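Local coordinates for divalent-cation tolerance protein CutA (Pyrococcus horikoshii, PDB 1UKU) that contributes to resistance toward heavy metals and, as a homotrimer, binds copper at the interface between two trimers, which probably drives further oligomerization, at residues 4-9 with 69-75. Sequence-based numbering, arbitrary orientation.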
loop_
_atom_site.group_PDB
_atom_site.type_symbol
_atom_site.label_atom_id
_atom_site.label_comp_id
_atom_site.label_asym_id
_atom_site.label_seq_id
_atom_site.Cartn_x
_atom_site.Cartn_y
_atom_site.Cartn_z
ATOM N N VAL A 4 -7.599 1.183 -5.737
ATOM C CA VAL A 4 -6.932 1.050 -7.021
ATOM C C VAL A 4 -5.580 1.747 -6.929
ATOM O O VAL A 4 -5.509 2.906 -6.547
ATOM C CB VAL A 4 -7.768 1.634 -8.141
ATOM C CG1 VAL A 4 -7.031 1.570 -9.505
ATOM C CG2 VAL A 4 -9.079 0.881 -8.212
ATOM N N TYR A 5 -4.531 1.039 -7.296
ATOM C CA TYR A 5 -3.168 1.576 -7.306
ATOM C C TYR A 5 -2.716 1.744 -8.761
ATOM O O TYR A 5 -2.857 0.854 -9.589
ATOM C CB TYR A 5 -2.214 0.638 -6.579
ATOM C CG TYR A 5 -0.778 1.101 -6.424
ATOM C CD1 TYR A 5 -0.473 2.198 -5.654
ATOM C CD2 TYR A 5 0.288 0.424 -7.048
ATOM C CE1 TYR A 5 0.850 2.633 -5.485
ATOM C CE2 TYR A 5 1.625 0.860 -6.882
ATOM C CZ TYR A 5 1.883 1.959 -6.088
ATOM O OH TYR A 5 3.187 2.383 -5.891
ATOM N N THR A 6 -2.139 2.897 -9.067
ATOM C CA THR A 6 -1.495 3.160 -10.340
ATOM C C THR A 6 -0.295 4.065 -10.079
ATOM O O THR A 6 -0.128 4.592 -8.990
ATOM C CB THR A 6 -2.505 3.749 -11.348
ATOM O OG1 THR A 6 -1.884 3.804 -12.646
ATOM C CG2 THR A 6 -2.965 5.142 -11.009
ATOM N N THR A 7 0.579 4.192 -11.057
ATOM C CA THR A 7 1.743 5.031 -10.916
ATOM C C THR A 7 1.814 5.971 -12.071
ATOM O O THR A 7 1.314 5.676 -13.149
ATOM C CB THR A 7 3.042 4.244 -10.806
ATOM O OG1 THR A 7 3.405 3.695 -12.091
ATOM C CG2 THR A 7 2.924 3.082 -9.849
ATOM N N PHE A 8 2.441 7.106 -11.824
ATOM C CA PHE A 8 2.563 8.207 -12.800
ATOM C C PHE A 8 4.002 8.694 -12.878
ATOM O O PHE A 8 4.744 8.575 -11.917
ATOM C CB PHE A 8 1.684 9.406 -12.402
ATOM C CG PHE A 8 0.213 9.128 -12.394
ATOM C CD1 PHE A 8 -0.512 9.196 -13.571
ATOM C CD2 PHE A 8 -0.460 8.784 -11.203
ATOM C CE1 PHE A 8 -1.863 8.954 -13.579
ATOM C CE2 PHE A 8 -1.845 8.542 -11.226
ATOM C CZ PHE A 8 -2.532 8.609 -12.428
ATOM N N PRO A 9 4.402 9.238 -14.022
ATOM C CA PRO A 9 5.776 9.711 -14.179
ATOM C C PRO A 9 6.121 10.977 -13.397
ATOM O O PRO A 9 7.309 11.151 -13.117
ATOM C CB PRO A 9 5.891 9.880 -15.688
ATOM C CG PRO A 9 4.522 10.220 -16.092
ATOM C CD PRO A 9 3.663 9.262 -15.284
ATOM N N ILE A 69 -9.001 5.481 -16.519
ATOM C CA ILE A 69 -7.582 5.587 -16.276
ATOM C C ILE A 69 -6.820 5.230 -17.533
ATOM O O ILE A 69 -5.842 5.902 -17.852
ATOM C CB ILE A 69 -7.149 4.733 -15.079
ATOM C CG1 ILE A 69 -7.737 5.313 -13.782
ATOM C CG2 ILE A 69 -5.604 4.678 -14.974
ATOM C CD1 ILE A 69 -7.626 4.349 -12.595
ATOM N N LYS A 70 -7.249 4.193 -18.253
ATOM C CA LYS A 70 -6.555 3.832 -19.494
ATOM C C LYS A 70 -6.551 5.022 -20.442
ATOM O O LYS A 70 -5.560 5.300 -21.089
ATOM C CB LYS A 70 -7.216 2.619 -20.162
ATOM C CG LYS A 70 -6.957 1.310 -19.464
ATOM C CD LYS A 70 -7.928 0.232 -19.895
ATOM C CE LYS A 70 -7.665 -0.251 -21.281
ATOM N NZ LYS A 70 -8.680 -1.300 -21.610
ATOM N N GLU A 71 -7.687 5.702 -20.514
ATOM C CA GLU A 71 -7.872 6.825 -21.421
ATOM C C GLU A 71 -7.120 8.079 -20.994
ATOM O O GLU A 71 -6.828 8.952 -21.823
ATOM C CB GLU A 71 -9.352 7.154 -21.551
ATOM C CG GLU A 71 -10.116 6.116 -22.336
ATOM C CD GLU A 71 -11.604 6.272 -22.183
ATOM O OE1 GLU A 71 -12.067 7.208 -21.519
ATOM O OE2 GLU A 71 -12.330 5.430 -22.764
ATOM N N LEU A 72 -6.805 8.202 -19.710
ATOM C CA LEU A 72 -6.133 9.407 -19.206
ATOM C C LEU A 72 -4.630 9.229 -18.937
ATOM O O LEU A 72 -3.908 10.218 -18.752
ATOM C CB LEU A 72 -6.800 9.882 -17.917
ATOM C CG LEU A 72 -8.218 10.398 -18.117
ATOM C CD1 LEU A 72 -8.888 10.609 -16.759
ATOM C CD2 LEU A 72 -8.227 11.698 -18.886
ATOM N N HIS A 73 -4.165 8.000 -18.954
ATOM C CA HIS A 73 -2.843 7.712 -18.383
ATOM C C HIS A 73 -1.727 8.108 -19.335
ATOM O O HIS A 73 -1.815 7.837 -20.534
ATOM C CB HIS A 73 -2.698 6.229 -18.054
ATOM C CG HIS A 73 -1.773 5.978 -16.905
ATOM N ND1 HIS A 73 -0.420 6.216 -16.968
ATOM C CD2 HIS A 73 -2.034 5.555 -15.649
ATOM C CE1 HIS A 73 0.115 5.969 -15.779
ATOM N NE2 HIS A 73 -0.853 5.569 -14.962
ATOM N N PRO A 74 -0.665 8.729 -18.815
ATOM C CA PRO A 74 0.517 9.005 -19.656
ATOM C C PRO A 74 1.311 7.789 -20.122
ATOM O O PRO A 74 2.078 7.906 -21.091
ATOM C CB PRO A 74 1.386 9.912 -18.785
ATOM C CG PRO A 74 0.869 9.790 -17.405
ATOM C CD PRO A 74 -0.557 9.345 -17.476
ATOM N N TYR A 75 1.166 6.649 -19.459
ATOM C CA TYR A 75 1.828 5.441 -19.888
ATOM C C TYR A 75 1.002 4.650 -20.904
ATOM O O TYR A 75 -0.189 4.492 -20.718
ATOM C CB TYR A 75 2.145 4.538 -18.689
ATOM C CG TYR A 75 3.185 5.093 -17.729
ATOM C CD1 TYR A 75 4.092 6.082 -18.107
ATOM C CD2 TYR A 75 3.247 4.628 -16.440
ATOM C CE1 TYR A 75 5.061 6.532 -17.240
ATOM C CE2 TYR A 75 4.189 5.083 -15.550
ATOM C CZ TYR A 75 5.095 6.033 -15.930
ATOM O OH TYR A 75 6.011 6.474 -14.983
#
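His73 and Phe8 meet as a stacked pair, their first torsions bringing the two rings face to face: CG of His73 lies roughly anti to the backbone N (chi1 -150°), while CG of Phe8 lies beside its backbone N, anti to the carbonyl carbon. In this ferredoxin-like fold of the CutA family, the pair joins the end of strand 2-8 to the turn that leaves helix 62-72. The stack is offset and nearly parallel, with centroids of the Phe8 and His73 rings 4.7 Å apart and planes at 6°. Phe8 CE1 lies over one imidazole face, and helix 11-23 also packs against the phenyl through Ser13, Ala14 and Val17. The imidazole is held at its edge as well. Its NE2 donates weakly to Thr7 O at 2.8 Å, in a strongly bent bond, and weakly to Thr6 OG1, whose stronger partner is Ala79 O. On the other ring nitrogen, His73 ND1 accepts the backbone N-H of Tyr75, with N 3.0 Å away, almost straight (168°) and close to the ring plane; this bond probably fixes the rotation of the imidazole and ties the turn to itself. Farther back along the strand, Val4 CG1 and Ile69 CD1 touch tip to tip at 4.2 Å. Toward the copper-binding end, Pro74 CD reaches the edge of the Phe8 ring, and Tyr75 comes up against Pro9 from the opposite direction. Tyr75 OH is hydrogen-bonded to Glu50 OE2, and the Tyr75 side chain also touches the copper ligand Asp48. Beside these aromatic rings the two prolines cross, Pro9 CD packing 3.5 Å from Pro74 CG.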